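Local atomic coordinates of autoinducer 2-binding protein LsrB (Clostridium saccharobutylicum DSM 13864, PDB entry 6DSP), a protein that binds the quorum-sensing signal autoinducer 2 as a cyclic tetrahydroxytetrahydrofuran and, as a solute-binding protein, probably hands it on for uptake. Residues Gly125-Leu130 and Gln172-Lys177; Val309-Val314 and Ala319-Thr324. All blocks are in the same frame, centred on the assembly; numbering follows the deposited sequence.

Overall arrangement
Contacts 1 and 2 occur in series along a chain with the two-lobed fold of periplasmic binding proteins. Strand 120-123 of the mixed sheet leads through Gly125 into helix 127-144; strand 155-160 of the four-stranded parallel sheet and helix 166-182 follow. Contact 1 closes this loop of 41 residues by bringing the two helices together, with the side chain of Pro127 about 11 Å from the bound autoinducer 2. Much later, contact 2 closes a short loop, with four residues between its segments, in the connection from strand 305-311 to strand 327-330. The contact centres lie about 18 Å apart, yet the two meet where Thr126 CG2 packs against Val314 O at 3.5 Å.

Contact 1: Gly125-Leu130 and Gln172-Lys177; sequences GTPEQL and QVEGEK
Pro127 and Glu174 meet where the first turn of helix 127-144 rests against helix 166-182, a small helix-helix contact near the autoinducer-2 pocket of this periplasmic binding protein fold. The closest packing is between methylenes and backbone: Glu174 CB lies 3.4 Å from Pro127 O, and Glu174 CG comes within 3.8 Å of Pro127 CB. No hydrogen bond crosses, and only 120 Å² is buried. Pro127 also touches Ser170 and Trp171 of the facing helix, and Trp171 belongs to the ligand pocket.

Bent at its second torsion (chi2 -55°), the Glu174 chain offers OE2 to a salt bridge with Lys177 NZ, one turn on, at 3.1 Å, met on the syn side and 24° out of the carboxylate plane. That lysine probably eases the like-charge approach of Glu128 OE1 to Glu174 OE1, which stand 4.8 Å apart.

Polar capping fixes the start of helix 127-144. Thr126 and Gln129 form a capping box: Gln129 N donates to Thr126 OG1 at 3.1 Å, while Thr126 N returns a bond of 3.0 Å to Gln129 OE1, reaching that amide oxygen on a lone pair in the carbonyl plane.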
ATOM      1  N   GLY A 125       6.203  -5.642  -0.644  1.00 13.43           N
ATOM      2  CA  GLY A 125       7.491  -5.616  -1.323  1.00 13.93           C
ATOM      3  C   GLY A 125       8.439  -4.656  -0.649  1.00 14.13           C
ATOM      4  O   GLY A 125       8.063  -3.878   0.232  1.00 14.91           O
ATOM      5  N   THR A 126       9.711  -4.731  -1.067  1.00 14.49           N
ATOM      6  CA  THR A 126      10.667  -3.783  -0.517  1.00 15.30           C
ATOM      7  C   THR A 126      10.436  -2.414  -1.147  1.00 14.62           C
ATOM      8  O   THR A 126       9.899  -2.302  -2.265  1.00 14.70           O
ATOM      9  CB  THR A 126      12.099  -4.232  -0.787  1.00 15.88           C
ATOM     10  OG1 THR A 126      12.339  -4.130  -2.197  1.00 16.66           O
ATOM     11  CG2 THR A 126      12.337  -5.686  -0.311  1.00 16.77           C
ATOM     12  N   PRO A 127      10.874  -1.346  -0.473  1.00 15.40           N
ATOM     13  CA  PRO A 127      10.657  -0.020  -1.058  1.00 16.44           C
ATOM     14  C   PRO A 127      11.463   0.201  -2.322  1.00 16.86           C
ATOM     15  O   PRO A 127      11.027   0.937  -3.203  1.00 16.75           O
ATOM     16  CB  PRO A 127      11.012   0.961   0.074  1.00 17.67           C
ATOM     17  CG  PRO A 127      11.800   0.188   1.034  1.00 17.41           C
ATOM     18  CD  PRO A 127      11.398  -1.277   0.897  1.00 15.94           C
ATOM     19  N   GLU A 128      12.617  -0.444  -2.448  1.00 18.55           N
ATOM     20  CA  GLU A 128      13.344  -0.366  -3.712  1.00 20.23           C
ATOM     21  C   GLU A 128      12.550  -1.023  -4.838  1.00 19.26           C
ATOM     22  O   GLU A 128      12.428  -0.453  -5.934  1.00 19.49           O
ATOM     23  CB  GLU A 128      14.748  -0.983  -3.558  1.00 24.87           C
ATOM     24  CG  GLU A 128      15.626  -0.722  -4.773  1.00 31.20           C
ATOM     25  CD  GLU A 128      17.059  -1.201  -4.582  1.00 36.00           C
ATOM     26  OE1 GLU A 128      17.468  -1.385  -3.404  1.00 39.19           O
ATOM     27  OE2 GLU A 128      17.777  -1.387  -5.609  1.00 36.77           O
ATOM     28  N   GLN A 129      12.000  -2.222  -4.582  1.00 18.26           N
ATOM     29  CA  GLN A 129      11.204  -2.916  -5.599  1.00 18.24           C
ATOM     30  C   GLN A 129      10.019  -2.059  -6.019  1.00 16.09           C
ATOM     31  O   GLN A 129       9.711  -1.922  -7.211  1.00 16.65           O
ATOM     32  CB  GLN A 129      10.621  -4.229  -5.028  1.00 21.41           C
ATOM     33  CG  GLN A 129      11.522  -5.431  -4.950  1.00 24.36           C
ATOM     34  CD  GLN A 129      10.733  -6.618  -4.413  1.00 25.34           C
ATOM     35  OE1 GLN A 129       9.989  -6.518  -3.402  1.00 22.99           O
ATOM     36  NE2 GLN A 129      10.862  -7.742  -5.090  1.00 27.89           N
ATOM     37  N   LEU A 130       9.295  -1.522  -5.035  1.00 15.17           N
ATOM     38  CA  LEU A 130       8.037  -0.852  -5.340  1.00 14.89           C
ATOM     39  C   LEU A 130       8.283   0.538  -5.914  1.00 14.66           C
ATOM     40  O   LEU A 130       7.610   0.938  -6.874  1.00 14.64           O
ATOM     41  CB  LEU A 130       7.144  -0.815  -4.089  1.00 14.42           C
ATOM     42  CG  LEU A 130       6.629  -2.205  -3.698  1.00 15.12           C
ATOM     43  CD1 LEU A 130       6.173  -2.260  -2.254  1.00 16.34           C
ATOM     44  CD2 LEU A 130       5.493  -2.624  -4.640  1.00 16.17           C
ATOM     45  N   GLN A 172       8.364   6.664  -2.278  1.00 13.87           N
ATOM     46  CA  GLN A 172       8.745   7.944  -2.854  1.00 13.71           C
ATOM     47  C   GLN A 172      10.235   8.173  -2.681  1.00 14.19           C
ATOM     48  O   GLN A 172      10.917   8.553  -3.631  1.00 15.17           O
ATOM     49  CB  GLN A 172       7.918   9.063  -2.220  1.00 14.41           C
ATOM     50  CG  GLN A 172       8.023  10.391  -2.909  1.00 15.50           C
ATOM     51  CD  GLN A 172       9.142  11.283  -2.449  1.00 16.66           C
ATOM     52  OE1 GLN A 172      10.016  10.885  -1.726  1.00 18.11           O
ATOM     53  NE2 GLN A 172       9.113  12.513  -2.922  1.00 16.90           N
ATOM     54  N   VAL A 173      10.764   7.857  -1.511  1.00 14.49           N
ATOM     55  CA  VAL A 173      12.193   8.083  -1.280  1.00 15.46           C
ATOM     56  C   VAL A 173      13.024   7.237  -2.231  1.00 15.98           C
ATOM     57  O   VAL A 173      13.985   7.723  -2.842  1.00 16.83           O
ATOM     58  CB  VAL A 173      12.544   7.814   0.193  1.00 16.85           C
ATOM     59  CG1 VAL A 173      14.035   7.750   0.366  1.00 17.49           C
ATOM     60  CG2 VAL A 173      11.939   8.899   1.072  1.00 17.25           C
ATOM     61  N   GLU A 174      12.673   5.961  -2.371  1.00 16.20           N
ATOM     62  CA  GLU A 174      13.440   5.085  -3.251  1.00 17.73           C
ATOM     63  C   GLU A 174      13.202   5.412  -4.715  1.00 17.18           C
ATOM     64  O   GLU A 174      14.148   5.347  -5.520  1.00 18.11           O
ATOM     65  CB  GLU A 174      13.092   3.630  -2.967  1.00 20.21           C
ATOM     66  CG  GLU A 174      13.633   3.144  -1.611  1.00 23.50           C
ATOM     67  CD  GLU A 174      15.130   3.366  -1.498  1.00 28.47           C
ATOM     68  OE1 GLU A 174      15.838   3.041  -2.464  1.00 29.91           O
ATOM     69  OE2 GLU A 174      15.575   3.921  -0.469  1.00 30.88           O
ATOM     70  N   GLY A 175      11.973   5.772  -5.086  1.00 16.09           N
ATOM     71  CA  GLY A 175      11.700   6.140  -6.466  1.00 15.81           C
ATOM     72  C   GLY A 175      12.434   7.403  -6.871  1.00 15.82           C
ATOM     73  O   GLY A 175      12.959   7.493  -7.982  1.00 16.76           O
ATOM     74  N   GLU A 176      12.507   8.380  -5.966  1.00 15.99           N
ATOM     75  CA  GLU A 176      13.253   9.599  -6.253  1.00 16.63           C
ATOM     76  C   GLU A 176      14.739   9.314  -6.420  1.00 17.65           C
ATOM     77  O   GLU A 176      15.381   9.887  -7.301  1.00 18.36           O
ATOM     78  CB  GLU A 176      13.041  10.650  -5.162  1.00 16.67           C
ATOM     79  CG  GLU A 176      11.705  11.366  -5.220  1.00 17.23           C
ATOM     80  CD  GLU A 176      11.620  12.295  -6.432  1.00 18.67           C
ATOM     81  OE1 GLU A 176      11.107  11.855  -7.444  1.00 18.94           O
ATOM     82  OE2 GLU A 176      12.127  13.444  -6.412  1.00 21.15           O
ATOM     83  N   LYS A 177      15.318   8.470  -5.559  1.00 18.10           N
ATOM     84  CA  LYS A 177      16.728   8.116  -5.726  1.00 19.35           C
ATOM     85  C   LYS A 177      16.957   7.451  -7.078  1.00 19.21           C
ATOM     86  O   LYS A 177      17.952   7.736  -7.768  1.00 19.89           O
ATOM     87  CB  LYS A 177      17.151   7.175  -4.596  1.00 22.66           C
ATOM     88  CG  LYS A 177      17.294   7.801  -3.233  1.00 27.16           C
ATOM     89  CD  LYS A 177      17.690   6.697  -2.253  1.00 31.40           C
ATOM     90  CE  LYS A 177      17.707   7.163  -0.823  1.00 34.54           C
ATOM     91  NZ  LYS A 177      17.771   5.974   0.100  1.00 36.16           N
TER

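Contact 2: Val309-Val314 and Ala319-Thr324; sequences VMPNSV and ADDSDT
Ser313 and Asp321 face each other in a bidentate carboxylate interaction, two hydrogen bonds from one serine, that closes a short loop within the connection between strands 305-311 and 327-330, antiparallel neighbours in the mixed sheet of this periplasmic binding protein fold. The Asp321 carboxylate approaches the 3-10 turn 312-314 with both oxygens forward. Asp321 OD1 accepts from Ser313 N at 3.0 Å, the N-H...O angle being 142°, and Asp321 OD2 accepts from Ser313 OG at 2.6 Å. Each oxygen uses its syn lone pair; two donors from one residue on one carboxylate probably limit its rotation. The Ser313 torsion explains the pairing: OG is tucked between the backbone N and the carbonyl carbon (chi1 57°), close enough to N for both donors to reach one acid. The 3-10 turn itself is held by Val314 N bonding to Pro311 O.

Carbon contacts add to these bonds: Pro311 CB lies 3.5 Å from Asp321 OD1, and in an apolar contact the Ala319 methyl packs against Ser313 CA at 3.8 Å and Asn312 CB at 4.0 Å.

Asn312 directs its CB toward 319-324, but its amide is held mainly from outside: Ser326 OG bonds to ND2, and Arg118 NH2 to OD1. A water donates to Asp320 O and accepts a weak bond from Asn312 ND2 at 3.1 Å.

The CB of Asp320 points away from 309-314, and its carboxylate organises the next residues instead. An Asx turn forms as Ser322 N donates to Asp320 OD1 at 3.0 Å from above the carboxylate plane, 53° out of it, while Ser322 OG donates to that same OD1 on its syn lone pair.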
ATOM      1  N   VAL A 309      10.296 -15.694   7.431  1.00 17.37           N
ATOM      2  CA  VAL A 309      10.351 -14.433   8.173  1.00 16.32           C
ATOM      3  C   VAL A 309      11.722 -13.800   7.970  1.00 16.27           C
ATOM      4  O   VAL A 309      12.752 -14.407   8.278  1.00 17.61           O
ATOM      5  CB  VAL A 309      10.058 -14.641   9.663  1.00 16.57           C
ATOM      6  CG1 VAL A 309      10.021 -13.296  10.411  1.00 16.71           C
ATOM      7  CG2 VAL A 309       8.732 -15.379   9.825  1.00 17.29           C
ATOM      8  N   MET A 310      11.733 -12.571   7.463  1.00 15.93           N
ATOM      9  CA  MET A 310      12.929 -11.813   7.127  1.00 15.95           C
ATOM     10  C   MET A 310      13.224 -10.770   8.189  1.00 14.92           C
ATOM     11  O   MET A 310      12.324 -10.345   8.922  1.00 14.91           O
ATOM     12  CB  MET A 310      12.734 -11.076   5.793  1.00 19.01           C
ATOM     13  CG  MET A 310      12.119 -11.943   4.712  1.00 22.96           C
ATOM     14  SD  MET A 310      13.052 -13.437   4.385  1.00 27.70           S
ATOM     15  CE  MET A 310      14.541 -12.689   3.762  1.00 30.13           C
ATOM     16  N   PRO A 311      14.460 -10.286   8.290  1.00 15.16           N
ATOM     17  CA  PRO A 311      14.741  -9.186   9.233  1.00 14.76           C
ATOM     18  C   PRO A 311      14.029  -7.903   8.835  1.00 13.95           C
ATOM     19  O   PRO A 311      13.715  -7.664   7.666  1.00 14.48           O
ATOM     20  CB  PRO A 311      16.264  -9.011   9.136  1.00 17.18           C
ATOM     21  CG  PRO A 311      16.673  -9.690   7.957  1.00 19.30           C
ATOM     22  CD  PRO A 311      15.653 -10.701   7.538  1.00 17.48           C
ATOM     23  N   ASN A 312      13.814  -7.051   9.838  1.00 13.73           N
ATOM     24  CA  ASN A 312      13.139  -5.776   9.604  1.00 14.10           C
ATOM     25  C   ASN A 312      13.867  -4.928   8.564  1.00 13.73           C
ATOM     26  O   ASN A 312      13.234  -4.138   7.843  1.00 13.78           O
ATOM     27  CB  ASN A 312      13.055  -5.005  10.910  1.00 14.28           C
ATOM     28  CG  ASN A 312      12.044  -5.611  11.847  1.00 14.62           C
ATOM     29  OD1 ASN A 312      11.022  -6.151  11.416  1.00 15.06           O
ATOM     30  ND2 ASN A 312      12.341  -5.550  13.129  1.00 15.98           N
ATOM     31  N   SER A 313      15.190  -5.076   8.463  1.00 14.54           N
ATOM     32  CA  SER A 313      15.939  -4.245   7.543  1.00 15.39           C
ATOM     33  C   SER A 313      15.671  -4.566   6.068  1.00 15.92           C
ATOM     34  O   SER A 313      16.109  -3.781   5.218  1.00 16.74           O
ATOM     35  CB  SER A 313      17.430  -4.349   7.853  1.00 16.65           C
ATOM     36  OG  SER A 313      17.869  -5.688   7.790  1.00 17.70           O
ATOM     37  N   VAL A 314      14.915  -5.625   5.728  1.00 15.71           N
ATOM     38  CA  VAL A 314      14.499  -5.760   4.326  1.00 16.15           C
ATOM     39  C   VAL A 314      13.619  -4.606   3.874  1.00 15.86           C
ATOM     40  O   VAL A 314      13.530  -4.333   2.669  1.00 16.81           O
ATOM     41  CB  VAL A 314      13.841  -7.130   4.022  1.00 16.51           C
ATOM     42  CG1 VAL A 314      14.749  -8.283   4.394  1.00 18.67           C
ATOM     43  CG2 VAL A 314      12.428  -7.276   4.639  1.00 15.91           C
ATOM     44  N   ALA A 319      17.024  -0.181   9.782  1.00 18.12           N
ATOM     45  CA  ALA A 319      16.272  -0.808  10.868  1.00 17.47           C
ATOM     46  C   ALA A 319      17.169  -1.677  11.759  1.00 17.03           C
ATOM     47  O   ALA A 319      18.083  -2.378  11.297  1.00 17.65           O
ATOM     48  CB  ALA A 319      15.172  -1.682  10.290  1.00 18.91           C
ATOM     49  N   ASP A 320      16.904  -1.634  13.051  1.00 17.31           N
ATOM     50  CA  ASP A 320      17.601  -2.489  14.004  1.00 18.02           C
ATOM     51  C   ASP A 320      17.078  -3.918  13.880  1.00 18.08           C
ATOM     52  O   ASP A 320      15.864  -4.170  13.933  1.00 20.49           O
ATOM     53  CB  ASP A 320      17.339  -1.911  15.390  1.00 18.98           C
ATOM     54  CG  ASP A 320      18.180  -2.542  16.479  1.00 21.42           C
ATOM     55  OD1 ASP A 320      18.944  -3.473  16.206  1.00 20.98           O
ATOM     56  OD2 ASP A 320      18.041  -2.069  17.632  1.00 25.00           O
ATOM     57  N   ASP A 321      17.995  -4.863  13.684  1.00 15.45           N
ATOM     58  CA  ASP A 321      17.648  -6.266  13.547  1.00 15.66           C
ATOM     59  C   ASP A 321      17.922  -7.052  14.824  1.00 15.18           C
ATOM     60  O   ASP A 321      17.854  -8.284  14.803  1.00 15.43           O
ATOM     61  CB  ASP A 321      18.395  -6.888  12.359  1.00 15.69           C
ATOM     62  CG  ASP A 321      17.916  -6.398  11.012  1.00 15.52           C
ATOM     63  OD1 ASP A 321      16.744  -5.975  10.869  1.00 15.94           O
ATOM     64  OD2 ASP A 321      18.757  -6.482  10.060  1.00 16.41           O
ATOM     65  N   SER A 322      18.212  -6.369  15.929  1.00 15.12           N
ATOM     66  CA  SER A 322      18.646  -7.042  17.151  1.00 14.91           C
ATOM     67  C   SER A 322      17.616  -8.021  17.703  1.00 16.50           C
ATOM     68  O   SER A 322      17.989  -9.074  18.213  1.00 19.20           O
ATOM     69  CB  SER A 322      19.014  -6.016  18.230  1.00 15.34           C
ATOM     70  OG  SER A 322      20.091  -5.209  17.828  1.00 16.48           O
ATOM     71  N   ASP A 323      16.321  -7.708  17.602  1.00 16.07           N
ATOM     72  CA  ASP A 323      15.265  -8.551  18.175  1.00 16.95           C
ATOM     73  C   ASP A 323      14.755  -9.513  17.102  1.00 17.14           C
ATOM     74  O   ASP A 323      14.030  -9.114  16.188  1.00 16.86           O
ATOM     75  CB  ASP A 323      14.138  -7.667  18.703  1.00 18.14           C
ATOM     76  CG  ASP A 323      12.994  -8.450  19.302  1.00 19.97           C
ATOM     77  OD1 ASP A 323      13.021  -9.699  19.361  1.00 19.56           O
ATOM     78  OD2 ASP A 323      12.045  -7.773  19.750  1.00 22.91           O
ATOM     79  N   THR A 324      15.121 -10.784  17.209  1.00 19.08           N
ATOM     80  CA  THR A 324      14.701 -11.710  16.170  1.00 20.26           C
ATOM     81  C   THR A 324      13.248 -12.141  16.303  1.00 19.21           C
ATOM     82  O   THR A 324      12.790 -12.915  15.466  1.00 20.01           O
ATOM     83  CB  THR A 324      15.600 -12.940  16.094  1.00 23.07           C
ATOM     84  OG1 THR A 324      15.492 -13.608  17.337  1.00 24.50           O
ATOM     85  CG2 THR A 324      17.061 -12.568  15.815  1.00 24.29           C
TER
HETATM   86  O   HOH W   1      13.684  -2.923  13.944  1.00 27.25           O